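Restriction endonuclease r.bpuji (Bacillus pumilus, PDB 2VLA) recognises and binds its cognate DNA sequence through this N-terminal recognition domain, as part of a longer protein that probably cleaves DNA as a restriction endonuclease. Local coordinates at residues 90-95 and 103-108; 115-120 and 271-276. All coordinates share one frame; numbering follows the deposited sequence. Where two conformers were deposited one is given.

Contact 1 (90-95 and 103-108)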
loop_
_atom_site.group_PDB
_atom_site.type_symbol
_atom_site.label_atom_id
_atom_site.label_comp_id
_atom_site.label_asym_id
_atom_site.label_seq_id
_atom_site.Cartn_x
_atom_site.Cartn_y
_atom_site.Cartn_z
ATOM N N SER A 90 5.361 0.219 -16.970
ATOM C CA SER A 90 4.343 1.194 -16.540
ATOM C C SER A 90 4.887 2.608 -16.534
ATOM O O SER A 90 6.097 2.824 -16.611
ATOM C CB SER A 90 3.847 0.866 -15.151
ATOM O OG SER A 90 4.886 1.065 -14.210
ATOM N N GLY A 91 3.984 3.572 -16.398
ATOM C CA GLY A 91 4.373 4.972 -16.199
ATOM C C GLY A 91 5.305 5.145 -14.995
ATOM O O GLY A 91 6.237 5.949 -15.033
ATOM N N ARG A 92 5.022 4.438 -13.907
ATOM C CA ARG A 92 5.832 4.584 -12.712
ATOM C C ARG A 92 7.250 4.097 -12.960
ATOM O O ARG A 92 8.232 4.754 -12.559
ATOM C CB ARG A 92 5.217 3.823 -11.539
ATOM C CG ARG A 92 5.916 4.098 -10.229
ATOM C CD ARG A 92 5.263 3.402 -9.052
ATOM N NE ARG A 92 3.968 4.006 -8.730
ATOM C CZ ARG A 92 2.826 3.331 -8.597
ATOM N NH1 ARG A 92 2.797 2.018 -8.780
ATOM N NH2 ARG A 92 1.714 3.968 -8.288
ATOM N N THR A 93 7.369 2.987 -13.671
ATOM C CA THR A 93 8.685 2.475 -14.044
ATOM C C THR A 93 9.396 3.452 -14.971
ATOM O O THR A 93 10.578 3.762 -14.765
ATOM C CB THR A 93 8.573 1.111 -14.716
ATOM O OG1 THR A 93 8.123 0.167 -13.762
ATOM C CG2 THR A 93 9.948 0.636 -15.288
ATOM N N ASN A 94 8.675 3.939 -15.990
ATOM C CA ASN A 94 9.249 4.863 -16.958
ATOM C C ASN A 94 9.832 6.112 -16.256
ATOM O O ASN A 94 10.901 6.591 -16.615
ATOM C CB ASN A 94 8.198 5.282 -17.996
ATOM C CG ASN A 94 7.837 4.147 -18.976
ATOM O OD1 ASN A 94 8.614 3.204 -19.165
ATOM N ND2 ASN A 94 6.665 4.253 -19.607
ATOM N N LYS A 95 9.114 6.637 -15.276
ATOM C CA LYS A 95 9.569 7.827 -14.572
ATOM C C LYS A 95 10.851 7.542 -13.775
ATOM O O LYS A 95 11.794 8.317 -13.800
ATOM C CB LYS A 95 8.468 8.361 -13.652
ATOM C CG LYS A 95 8.876 9.548 -12.808
ATOM C CD LYS A 95 7.639 10.205 -12.150
ATOM C CE LYS A 95 8.049 11.346 -11.228
ATOM N NZ LYS A 95 8.935 10.901 -10.114
ATOM N N PRO A 103 12.564 7.879 -3.428
ATOM C CA PRO A 103 11.491 8.427 -2.614
ATOM C C PRO A 103 10.263 8.838 -3.436
ATOM O O PRO A 103 9.149 8.640 -2.999
ATOM C CB PRO A 103 12.142 9.648 -1.945
ATOM C CG PRO A 103 13.580 9.314 -1.902
ATOM C CD PRO A 103 13.835 8.569 -3.191
ATOM N N ALA A 104 10.473 9.372 -4.637
ATOM C CA ALA A 104 9.341 9.774 -5.484
ATOM C C ALA A 104 8.559 8.575 -5.985
ATOM O O ALA A 104 7.362 8.644 -6.114
ATOM C CB ALA A 104 9.810 10.615 -6.651
ATOM N N PHE A 105 9.233 7.473 -6.241
ATOM C CA PHE A 105 8.591 6.236 -6.623
ATOM C C PHE A 105 7.612 5.817 -5.529
ATOM O O PHE A 105 6.461 5.478 -5.799
ATOM C CB PHE A 105 9.678 5.163 -6.842
ATOM C CG PHE A 105 9.164 3.825 -7.305
ATOM C CD1 PHE A 105 8.822 2.853 -6.393
ATOM C CD2 PHE A 105 9.168 3.495 -8.649
ATOM C CE1 PHE A 105 8.429 1.591 -6.812
ATOM C CE2 PHE A 105 8.765 2.254 -9.080
ATOM C CZ PHE A 105 8.419 1.282 -8.157
ATOM N N PHE A 106 8.053 5.868 -4.279
ATOM C CA PHE A 106 7.202 5.475 -3.172
ATOM C C PHE A 106 6.174 6.526 -2.787
ATOM O O PHE A 106 5.078 6.187 -2.360
ATOM C CB PHE A 106 8.037 5.001 -1.995
ATOM C CG PHE A 106 8.641 3.673 -2.235
ATOM C CD1 PHE A 106 7.847 2.560 -2.236
ATOM C CD2 PHE A 106 9.973 3.547 -2.622
ATOM C CE1 PHE A 106 8.368 1.332 -2.555
ATOM C CE2 PHE A 106 10.472 2.343 -2.975
ATOM C CZ PHE A 106 9.689 1.231 -2.930
ATOM N N LYS A 107 6.499 7.807 -2.985
ATOM C CA LYS A 107 5.485 8.872 -2.833
ATOM C C LYS A 107 4.300 8.576 -3.730
ATOM O O LYS A 107 3.148 8.671 -3.304
ATOM C CB LYS A 107 6.070 10.242 -3.189
ATOM C CG LYS A 107 6.893 10.890 -2.076
ATOM C CD LYS A 107 7.537 12.197 -2.540
ATOM C CE LYS A 107 8.340 12.876 -1.407
ATOM N NZ LYS A 107 9.730 12.393 -1.313
ATOM N N ASP A 108 4.581 8.203 -4.971
ATOM C CA ASP A 108 3.533 7.956 -5.951
ATOM C C ASP A 108 2.696 6.736 -5.568
ATOM O O ASP A 108 1.472 6.760 -5.676
ATOM C CB ASP A 108 4.145 7.767 -7.339
ATOM C CG ASP A 108 3.096 7.697 -8.437
ATOM O OD1 ASP A 108 2.443 8.758 -8.720
ATOM O OD2 ASP A 108 2.893 6.600 -9.004
HETATM O O HOH W 1 7.123 8.913 -8.973
#
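Arg92 reaches from the first turn of helix 91-99 across to Phe105 and Asp108 on helix 102-112, and its chain can be followed atom by atom. CB points toward the partner helix, and CG, anti to the backbone N, extends the chain toward the Phe105 ring. CG meets the rim of that ring, 3.6 Å from Phe105 CE2. The next carbon, CD, lies over one face: Arg92 CD is 3.9 Å from the Phe105 centroid and 17° off the ring normal, which satisfies a CH-pi contact. After a bend at chi3 the guanidinium plane stands 74° from that of the ring. Arg92 NE donates to Asp108 OD2 at 2.8 Å, using the anti lone pair of that oxygen. Arg92 NH2 donates to the same Asp108 OD2 at 3.0 Å, coming from above the carboxylate plane. This salt bridge is therefore side-on but converges on one oxygen, and both bonds are bent, the NE one to 143° at the hydrogen. The remaining nitrogen, Arg92 NH1, bonds to Phe77 O, and Tyr277 adds a cation-pi contact.

Lys95, three residues on, makes a slighter, more exposed contact. Its NZ lies 3.6 Å from Ala104 CB and is linked by a water to Ala104 O, weakly on the carbonyl side, while its salt bridge goes to Asp99. At the start of the helix Ser90 acts as N-cap, Ser90 OG accepting from Thr93 N at 3.2 Å.

The two short helical segments run nearly antiparallel, their axes 10.4 Å apart, so one long side chain does most of the bridging. Its methylenes pack on an aromatic face and its charge is paired with a carboxylate, an arrangement that probably limits rotation of the buried guanidinium.

Contact 2 (115-120 and 271-276). With nucleotides of chain B.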
loop_
_atom_site.group_PDB
_atom_site.type_symbol
_atom_site.label_atom_id
_atom_site.label_comp_id
_atom_site.label_asym_id
_atom_site.label_seq_id
_atom_site.Cartn_x
_atom_site.Cartn_y
_atom_site.Cartn_z
ATOM N N PHE A 115 -8.002 1.372 -0.519
ATOM C CA PHE A 115 -8.805 0.166 -0.351
ATOM C C PHE A 115 -10.246 0.535 -0.762
ATOM O O PHE A 115 -10.710 1.632 -0.444
ATOM C CB PHE A 115 -8.840 -0.293 1.094
ATOM C CG PHE A 115 -7.474 -0.625 1.692
ATOM C CD1 PHE A 115 -6.668 -1.653 1.174
ATOM C CD2 PHE A 115 -7.021 0.071 2.781
ATOM C CE1 PHE A 115 -5.419 -2.004 1.803
ATOM C CE2 PHE A 115 -5.770 -0.285 3.406
ATOM C CZ PHE A 115 -4.991 -1.307 2.878
ATOM N N PRO A 116 -10.940 -0.363 -1.479
ATOM C CA PRO A 116 -10.435 -1.615 -2.023
ATOM C C PRO A 116 -9.524 -1.372 -3.196
ATOM O O PRO A 116 -9.398 -0.239 -3.671
ATOM C CB PRO A 116 -11.736 -2.352 -2.500
ATOM C CG PRO A 116 -12.880 -1.530 -1.963
ATOM C CD PRO A 116 -12.355 -0.142 -1.842
ATOM N N ASN A 117 -8.885 -2.431 -3.674
ATOM C CA ASN A 117 -8.029 -2.332 -4.811
ATOM C C ASN A 117 -7.938 -3.649 -5.584
ATOM O O ASN A 117 -8.478 -4.688 -5.153
ATOM C CB ASN A 117 -6.635 -1.851 -4.370
ATOM C CG ASN A 117 -5.947 -2.841 -3.434
ATOM O OD1 ASN A 117 -5.766 -4.008 -3.794
ATOM N ND2 ASN A 117 -5.627 -2.395 -2.200
ATOM N N GLY A 118 -7.244 -3.618 -6.706
ATOM C CA GLY A 118 -7.084 -4.801 -7.540
ATOM C C GLY A 118 -5.779 -5.524 -7.346
ATOM O O GLY A 118 -5.397 -6.346 -8.174
ATOM N N MET A 119 -5.105 -5.268 -6.233
ATOM C CA MET A 119 -3.929 -6.101 -5.849
ATOM C C MET A 119 -4.358 -7.405 -5.200
ATOM O O MET A 119 -3.650 -8.428 -5.292
ATOM C CB MET A 119 -3.018 -5.347 -4.896
ATOM C CG MET A 119 -2.462 -4.119 -5.465
ATOM S SD MET A 119 -1.138 -3.523 -4.501
ATOM C CE MET A 119 -1.021 -1.886 -5.001
ATOM N N ASP A 120 -5.463 -7.347 -4.460
ATOM C CA ASP A 120 -5.929 -8.463 -3.669
ATOM C C ASP A 120 -6.511 -9.576 -4.547
ATOM O O ASP A 120 -7.074 -9.318 -5.626
ATOM C CB ASP A 120 -7.021 -8.003 -2.686
ATOM C CG ASP A 120 -6.530 -6.951 -1.696
ATOM O OD1 ASP A 120 -5.313 -6.889 -1.418
ATOM O OD2 ASP A 120 -7.382 -6.189 -1.181
ATOM N N LYS A 271 -7.838 -5.243 -14.714
ATOM C CA LYS A 271 -7.171 -4.509 -15.781
ATOM C C LYS A 271 -7.246 -3.008 -15.547
ATOM O O LYS A 271 -6.238 -2.295 -15.675
ATOM C CB LYS A 271 -7.785 -4.848 -17.141
ATOM C CG LYS A 271 -6.999 -4.297 -18.305
ATOM N N ASP A 272 -8.441 -2.522 -15.201
ATOM C CA ASP A 272 -8.643 -1.113 -14.952
ATOM C C ASP A 272 -7.861 -0.671 -13.716
ATOM O O ASP A 272 -7.319 0.439 -13.684
ATOM C CB ASP A 272 -10.126 -0.813 -14.737
ATOM C CG ASP A 272 -10.976 -1.088 -15.968
ATOM O OD1 ASP A 272 -10.433 -1.162 -17.090
ATOM O OD2 ASP A 272 -12.205 -1.191 -15.808
ATOM N N TRP A 273 -7.825 -1.515 -12.685
ATOM C CA TRP A 273 -7.027 -1.178 -11.499
ATOM C C TRP A 273 -5.556 -0.965 -11.890
ATOM O O TRP A 273 -4.925 0.001 -11.477
ATOM C CB TRP A 273 -7.118 -2.248 -10.407
ATOM C CG TRP A 273 -5.994 -2.063 -9.406
ATOM C CD1 TRP A 273 -4.795 -2.732 -9.375
ATOM C CD2 TRP A 273 -5.911 -1.056 -8.404
ATOM N NE1 TRP A 273 -3.990 -2.219 -8.386
ATOM C CE2 TRP A 273 -4.647 -1.182 -7.779
ATOM C CE3 TRP A 273 -6.794 -0.064 -7.950
ATOM C CZ2 TRP A 273 -4.260 -0.369 -6.751
ATOM C CZ3 TRP A 273 -6.408 0.745 -6.948
ATOM C CH2 TRP A 273 -5.138 0.615 -6.358
ATOM N N GLN A 274 -5.022 -1.864 -12.690
ATOM C CA GLN A 274 -3.601 -1.788 -13.019
ATOM C C GLN A 274 -3.289 -0.508 -13.824
ATOM O O GLN A 274 -2.245 0.119 -13.631
ATOM C CB GLN A 274 -3.139 -3.026 -13.780
ATOM C CG GLN A 274 -1.612 -3.170 -13.878
ATOM C CD GLN A 274 -0.968 -3.542 -12.550
ATOM O OE1 GLN A 274 -1.658 -3.822 -11.576
ATOM N NE2 GLN A 274 0.376 -3.584 -12.521
ATOM N N GLN A 275 -4.221 -0.106 -14.683
ATOM C CA GLN A 275 -4.062 1.114 -15.471
ATOM C C GLN A 275 -4.107 2.369 -14.588
ATOM O O GLN A 275 -3.367 3.325 -14.814
ATOM C CB GLN A 275 -5.153 1.197 -16.545
ATOM C CG GLN A 275 -5.198 2.531 -17.288
ATOM C CD GLN A 275 -3.935 2.812 -18.092
ATOM O OE1 GLN A 275 -3.304 1.894 -18.626
ATOM N NE2 GLN A 275 -3.579 4.092 -18.211
ATOM N N TYR A 276 -5.020 2.382 -13.624
ATOM C CA TYR A 276 -5.081 3.470 -12.657
ATOM C C TYR A 276 -3.793 3.552 -11.823
ATOM O O TYR A 276 -3.200 4.621 -11.661
ATOM C CB TYR A 276 -6.296 3.299 -11.730
ATOM C CG TYR A 276 -6.142 4.033 -10.446
ATOM C CD1 TYR A 276 -6.259 5.406 -10.389
ATOM C CD2 TYR A 276 -5.832 3.358 -9.284
ATOM C CE1 TYR A 276 -6.050 6.082 -9.204
ATOM C CE2 TYR A 276 -5.616 4.013 -8.117
ATOM C CZ TYR A 276 -5.700 5.364 -8.066
ATOM O OH TYR A 276 -5.473 6.021 -6.886
ATOM P P DC B 5 -0.693 -11.881 -8.276
ATOM O OP1 DC B 5 -0.740 -11.259 -9.615
ATOM O OP2 DC B 5 0.597 -11.987 -7.582
ATOM O "O5'" DC B 5 -1.810 -11.161 -7.381
ATOM C "C5'" DC B 5 -1.589 -10.854 -6.029
ATOM C "C4'" DC B 5 -2.549 -11.590 -5.140
ATOM O "O4'" DC B 5 -2.349 -13.026 -5.293
ATOM C "C3'" DC B 5 -2.390 -11.314 -3.662
ATOM O "O3'" DC B 5 -3.638 -11.525 -2.999
ATOM C "C2'" DC B 5 -1.318 -12.352 -3.309
ATOM C "C1'" DC B 5 -1.874 -13.554 -4.065
ATOM N N1 DC B 5 -0.891 -14.614 -4.303
ATOM C C2 DC B 5 -1.073 -15.889 -3.752
ATOM O O2 DC B 5 -2.114 -16.130 -3.108
ATOM N N3 DC B 5 -0.114 -16.842 -3.968
ATOM C C4 DC B 5 0.973 -16.549 -4.662
ATOM N N4 DC B 5 1.887 -17.520 -4.847
ATOM C C5 DC B 5 1.204 -15.270 -5.207
ATOM C C6 DC B 5 0.245 -14.338 -5.016
ATOM P P DC B 6 -3.832 -11.241 -1.432
ATOM O OP1 DC B 6 -5.270 -10.883 -1.270
ATOM O OP2 DC B 6 -2.745 -10.342 -0.969
ATOM O "O5'" DC B 6 -3.458 -12.660 -0.746
ATOM C "C5'" DC B 6 -4.427 -13.715 -0.704
ATOM C "C4'" DC B 6 -4.064 -14.694 0.387
ATOM O "O4'" DC B 6 -2.904 -15.442 0.001
ATOM C "C3'" DC B 6 -3.741 -14.079 1.743
ATOM O "O3'" DC B 6 -4.398 -14.847 2.736
ATOM C "C2'" DC B 6 -2.211 -14.139 1.837
ATOM C "C1'" DC B 6 -1.909 -15.379 1.040
ATOM N N1 DC B 6 -0.637 -15.435 0.343
ATOM C C2 DC B 6 0.196 -16.568 0.471
ATOM O O2 DC B 6 -0.068 -17.433 1.313
ATOM N N3 DC B 6 1.290 -16.654 -0.308
ATOM C C4 DC B 6 1.604 -15.686 -1.160
ATOM N N4 DC B 6 2.716 -15.821 -1.905
ATOM C C5 DC B 6 0.773 -14.535 -1.291
ATOM C C6 DC B 6 -0.325 -14.478 -0.550
#
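Trp273 of helix 263-278 lays one face of its indole against Asn117 CB and the main chain of Gly118 and Met119, in the loop between helices 102-112 and 122-130. Over its six-membered ring sits Asn117 CB, 3.6 Å from the centroid and 15° off the normal. Over the five-membered ring sits Gly118 CA, 3.8 Å from the centroid and 24° off the normal; both are CH-pi contacts. Gly118 N approaches Trp273 CD2 to 3.4 Å, so main chain and indole are in close contact. The Gly118 main chain also packs directly on the root of the side chain, with Gly118 CA 3.8 Å from Trp273 CB. Met119 crosses the indole at a slant: its CG is 3.8 Å from Trp273 NE1, and its CE is 4.0 Å from Trp273 CZ2.

Asn117 divides its work. Its CB serves the indole, while chi1 of 63° sets CG between the backbone N and the carbonyl carbon and allows the amide to fold over the following residues. Asn117 OD1 accepts from Met119 N at 2.8 Å, closing an Asx turn, and ND2 is bonded to Gln114 O. Just beyond, the loop meets DNA: Met119 O lies 3.3 Å from C5' of DC5 of chain B, and Asp120 CA approaches the phosphate of DC6 of chain B. Asp120 also forms a salt bridge with Lys128.

No hydrogen bond spans the two segments, so the join rests on dispersion and CH-pi contact with a buried aromatic face, while the loop's own Asx turn probably helps to fix the backbone that meets the DNA.

In the fold
From the N terminus, the chain runs through helices 22-36, 41-56 and 62-76 and the small antiparallel sheet, whose strand 86-89 leads into helix 91-99. Contact 1 then closes a short helical hairpin, with seven residues separating 90-95 from 103-108. Helix 102-112 runs on into the loop holding 115-120, where contact 2 opens; its other half, 271-276, comes 150 residues later, on helix 263-278. The contacts are therefore in series, neither nested nor crossed, with centres about 16 Å apart. Contact 1 is local, whereas contact 2 brings the last helix back to a DNA-facing loop. That helix also links them: the Tyr277 ring meets Trp273, with Arg92 its second neighbour.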